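Local coordinates for uncharacterized protein (Trypanosoma cruzi, PDB 6XYB) that is of unknown function but is a conserved kinetoplastid-specific protein, probably a paraflagellar rod component, that binds metal ions, at residues C[25-30]-C[61-66]. Numbering follows the deposited sequence.
Sequences LREETV and DHWRME
Val30 lays one methyl group over a face of the Trp63 indole: CG2 sits 3.8 Å from the centroid of the five-membered ring, only 7° off its normal, a CH-pi contact. The other branch, CG1, reaches the six-membered ring, 3.9 Å from Trp63 CE3. Valine suits this place because the branch at CB sets two methyls side by side, one for each ring of the indole. Leu25 meets the pyrrole part obliquely, its CD2 3.8 Å from Trp63 CD1; a wholly apolar branch fits against this carbon. At the far end of the indole, Glu27 brings its CD to 3.7 Å from Trp63 CH2, with carboxylate and ring planes 47° apart. Glutamate can lay its methylene CG near the same ring carbon, while its extended chain, CG anti to the backbone N (chi1 -158°), keeps the carboxylate at this exposed margin, where a long, weak ion pair with Lys31 is also made. No hydrogen bond joins the two segments, so the contact rests on the broad, flat tryptophan.

Trp63 has CG anti to its own carbonyl carbon, which turns the indole toward the helix, and its backbone is hydrogen-bonded to Met20 of the adjacent strand 17-21. Phe56 adds an edge-to-face ring contact. On the helical side, Arg26 is the N-cap residue, and its carbonyl O accepts from both Thr29 N, at 3.0 Å, and Val30 N, fixing the first turn that presents Glu27 and Val30. Its guanidinium forms a salt bridge with Glu91, which is also hydrogen-bonded to Thr29, tying this helix start to the region just after helix 74-90. Leu25 and Val30 both also touch Met20. The contact thus seats the N-terminal turn of helix 27-36 against strand 62-66, a helix-on-sheet packing within an alpha+beta fold built on an antiparallel sheet.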
ATOM      1  N   LEU C  25      -9.740 -11.635 -16.354  1.00 26.77           N
ATOM      2  CA  LEU C  25      -8.347 -11.803 -16.818  1.00 24.87           C
ATOM      3  C   LEU C  25      -8.355 -12.757 -18.022  1.00 27.46           C
ATOM      4  O   LEU C  25      -8.764 -13.901 -17.866  1.00 28.17           O
ATOM      5  CB  LEU C  25      -7.536 -12.324 -15.624  1.00 28.68           C
ATOM      6  CG  LEU C  25      -6.075 -12.632 -15.905  1.00 26.71           C
ATOM      7  CD1 LEU C  25      -5.343 -11.406 -16.431  1.00 28.27           C
ATOM      8  CD2 LEU C  25      -5.368 -13.183 -14.666  1.00 28.84           C
ATOM      9  N   ARG C  26      -7.891 -12.293 -19.186  1.00 22.77           N
ATOM     10  CA  ARG C  26      -7.887 -13.127 -20.383  1.00 25.00           C
ATOM     11  C   ARG C  26      -6.570 -13.898 -20.538  1.00 24.15           C
ATOM     12  O   ARG C  26      -5.514 -13.431 -20.045  1.00 24.02           O
ATOM     13  CB  ARG C  26      -8.242 -12.286 -21.610  1.00 26.48           C
ATOM     14  CG  ARG C  26      -7.125 -11.393 -22.087  1.00 25.98           C
ATOM     15  CD  ARG C  26      -7.493 -10.660 -23.318  1.00 27.39           C
ATOM     16  NE  ARG C  26      -6.375  -9.797 -23.659  1.00 29.85           N
ATOM     17  CZ  ARG C  26      -6.099  -9.384 -24.902  1.00 28.24           C
ATOM     18  NH1 ARG C  26      -6.832  -9.806 -25.906  1.00 28.95           N
ATOM     19  NH2 ARG C  26      -5.082  -8.564 -25.118  1.00 28.12           N
ATOM     20  N   GLU C  27      -6.617 -15.044 -21.240  1.00 24.11           N
ATOM     21  CA  GLU C  27      -5.396 -15.883 -21.352  1.00 26.90           C
ATOM     22  C   GLU C  27      -4.308 -15.086 -22.093  1.00 23.65           C
ATOM     23  O   GLU C  27      -3.112 -15.307 -21.842  1.00 25.61           O
ATOM     24  CB  GLU C  27      -5.769 -17.232 -21.944  1.00 33.44           C
ATOM     25  CG  GLU C  27      -4.720 -18.282 -21.576  1.00 53.57           C
ATOM     26  CD  GLU C  27      -5.069 -19.744 -21.803  1.00 64.52           C
ATOM     27  OE1 GLU C  27      -6.261 -20.030 -22.008  1.00 65.43           O
ATOM     28  OE2 GLU C  27      -4.141 -20.601 -21.769  1.00 55.06           O
ATOM     29  N   GLU C  28      -4.701 -14.258 -23.057  1.00 23.98           N
ATOM     30  CA  GLU C  28      -3.717 -13.480 -23.847  1.00 25.89           C
ATOM     31  C   GLU C  28      -2.870 -12.653 -22.858  1.00 25.84           C
ATOM     32  O   GLU C  28      -1.679 -12.448 -23.120  1.00 26.28           O
ATOM     33  CB  GLU C  28      -4.471 -12.705 -24.943  1.00 32.53           C
ATOM     34  CG  GLU C  28      -5.201 -13.581 -25.998  1.00 34.56           C
ATOM     35  CD  GLU C  28      -6.577 -14.125 -25.610  1.00 36.86           C
ATOM     36  OE1 GLU C  28      -6.972 -14.025 -24.431  1.00 33.44           O
ATOM     37  OE2 GLU C  28      -7.337 -14.597 -26.470  1.00 37.94           O
ATOM     38  N   THR C  29      -3.485 -12.116 -21.779  1.00 19.71           N
ATOM     39  CA  THR C  29      -2.773 -11.242 -20.840  1.00 20.74           C
ATOM     40  C   THR C  29      -1.793 -12.080 -19.996  1.00 19.10           C
ATOM     41  O   THR C  29      -0.643 -11.634 -19.735  1.00 22.71           O
ATOM     42  CB  THR C  29      -3.784 -10.540 -19.936  1.00 19.93           C
ATOM     43  OG1 THR C  29      -4.584  -9.699 -20.755  1.00 21.80           O
ATOM     44  CG2 THR C  29      -3.104  -9.742 -18.855  1.00 22.61           C
ATOM     45  N   VAL C  30      -2.252 -13.267 -19.600  1.00 19.41           N
ATOM     46  CA  VAL C  30      -1.437 -14.214 -18.814  1.00 19.53           C
ATOM     47  C   VAL C  30      -0.188 -14.523 -19.658  1.00 19.81           C
ATOM     48  O   VAL C  30       0.928 -14.552 -19.137  1.00 22.61           O
ATOM     49  CB  VAL C  30      -2.287 -15.432 -18.438  1.00 19.61           C
ATOM     50  CG1 VAL C  30      -1.427 -16.487 -17.754  1.00 25.27           C
ATOM     51  CG2 VAL C  30      -3.495 -15.037 -17.551  1.00 23.13           C
ATOM     52  N   ASP C  61     -10.754 -19.366  -8.626  1.00 31.01           N
ATOM     53  CA  ASP C  61     -10.166 -19.391  -9.978  1.00 26.97           C
ATOM     54  C   ASP C  61      -8.964 -18.449  -9.981  1.00 22.38           C
ATOM     55  O   ASP C  61      -9.073 -17.212  -9.629  1.00 25.69           O
ATOM     56  CB  ASP C  61     -11.161 -18.958 -11.054  1.00 31.22           C
ATOM     57  CG  ASP C  61     -12.376 -19.858 -11.173  1.00 34.71           C
ATOM     58  OD1 ASP C  61     -12.352 -20.984 -10.622  1.00 33.84           O
ATOM     59  OD2 ASP C  61     -13.343 -19.409 -11.814  1.00 40.18           O
ATOM     60  N   HIS C  62      -7.822 -18.982 -10.402  1.00 22.46           N
ATOM     61  CA  HIS C  62      -6.596 -18.169 -10.515  1.00 18.19           C
ATOM     62  C   HIS C  62      -5.541 -18.862 -11.366  1.00 17.23           C
ATOM     63  O   HIS C  62      -5.631 -20.073 -11.629  1.00 19.06           O
ATOM     64  CB  HIS C  62      -6.033 -17.845  -9.095  1.00 19.27           C
ATOM     65  CG  HIS C  62      -5.346 -19.022  -8.448  1.00 19.82           C
ATOM     66  ND1 HIS C  62      -6.011 -20.077  -7.936  1.00 24.07           N
ATOM     67  CD2 HIS C  62      -4.030 -19.269  -8.226  1.00 18.94           C
ATOM     68  CE1 HIS C  62      -5.169 -20.921  -7.423  1.00 23.33           C
ATOM     69  NE2 HIS C  62      -3.929 -20.500  -7.643  1.00 21.57           N
ATOM     70  N   TRP C  63      -4.516 -18.079 -11.700  1.00 17.12           N
ATOM     71  CA  TRP C  63      -3.296 -18.499 -12.396  1.00 17.36           C
ATOM     72  C   TRP C  63      -2.119 -18.396 -11.435  1.00 16.76           C
ATOM     73  O   TRP C  63      -1.979 -17.409 -10.693  1.00 18.59           O
ATOM     74  CB  TRP C  63      -3.077 -17.615 -13.611  1.00 19.37           C
ATOM     75  CG  TRP C  63      -4.181 -17.763 -14.600  1.00 20.93           C
ATOM     76  CD1 TRP C  63      -5.327 -17.014 -14.701  1.00 24.16           C
ATOM     77  CD2 TRP C  63      -4.205 -18.681 -15.707  1.00 22.86           C
ATOM     78  NE1 TRP C  63      -6.038 -17.389 -15.825  1.00 24.17           N
ATOM     79  CE2 TRP C  63      -5.374 -18.406 -16.468  1.00 26.49           C
ATOM     80  CE3 TRP C  63      -3.284 -19.622 -16.234  1.00 21.91           C
ATOM     81  CZ2 TRP C  63      -5.697 -19.132 -17.630  1.00 30.31           C
ATOM     82  CZ3 TRP C  63      -3.628 -20.351 -17.365  1.00 24.87           C
ATOM     83  CH2 TRP C  63      -4.803 -20.083 -18.078  1.00 30.19           C
ATOM     84  N   ARG C  64      -1.267 -19.412 -11.452  1.00 17.92           N
ATOM     85  CA  ARG C  64      -0.105 -19.513 -10.569  1.00 15.94           C
ATOM     86  C   ARG C  64       1.169 -19.801 -11.339  1.00 16.49           C
ATOM     87  O   ARG C  64       1.199 -20.747 -12.144  1.00 18.25           O
ATOM     88  CB  ARG C  64      -0.281 -20.654  -9.578  1.00 16.51           C
ATOM     89  CG  ARG C  64       0.902 -20.807  -8.622  1.00 18.47           C
ATOM     90  CD  ARG C  64       0.751 -22.068  -7.826  1.00 23.70           C
ATOM     91  NE  ARG C  64       1.769 -22.237  -6.828  1.00 23.75           N
ATOM     92  CZ  ARG C  64       2.983 -22.746  -7.047  1.00 26.15           C
ATOM     93  NH1 ARG C  64       3.406 -23.086  -8.265  1.00 31.62           N
ATOM     94  NH2 ARG C  64       3.788 -22.902  -6.024  1.00 31.24           N
ATOM     95  N   MET C  65       2.195 -19.025 -11.075  1.00 16.03           N
ATOM     96  CA  MET C  65       3.546 -19.270 -11.632  1.00 17.53           C
ATOM     97  C   MET C  65       4.560 -19.346 -10.494  1.00 17.72           C
ATOM     98  O   MET C  65       4.632 -18.411  -9.687  1.00 18.65           O
ATOM     99  CB  MET C  65       3.970 -18.188 -12.642  1.00 20.46           C
ATOM    100  CG  MET C  65       5.468 -18.179 -12.988  1.00 26.26           C
ATOM    101  SD  MET C  65       5.909 -16.649 -13.982  1.00 31.28           S
ATOM    102  CE  MET C  65       5.289 -17.376 -15.452  1.00 24.50           C
ATOM    103  N   GLU C  66       5.419 -20.366 -10.492  1.00 22.55           N
ATOM    104  CA  GLU C  66       6.626 -20.295  -9.653  1.00 23.40           C
ATOM    105  C   GLU C  66       7.855 -20.094 -10.546  1.00 25.93           C
ATOM    106  O   GLU C  66       8.030 -20.896 -11.473  1.00 27.84           O
ATOM    107  CB  GLU C  66       6.777 -21.519  -8.766  1.00 28.10           C
ATOM    108  CG  GLU C  66       8.001 -21.432  -7.860  1.00 30.16           C
ATOM    109  CD  GLU C  66       8.114 -22.564  -6.836  1.00 36.91           C
ATOM    110  OE1 GLU C  66       7.063 -23.014  -6.341  1.00 43.28           O
ATOM    111  OE2 GLU C  66       9.253 -22.973  -6.510  1.00 40.95           O
TER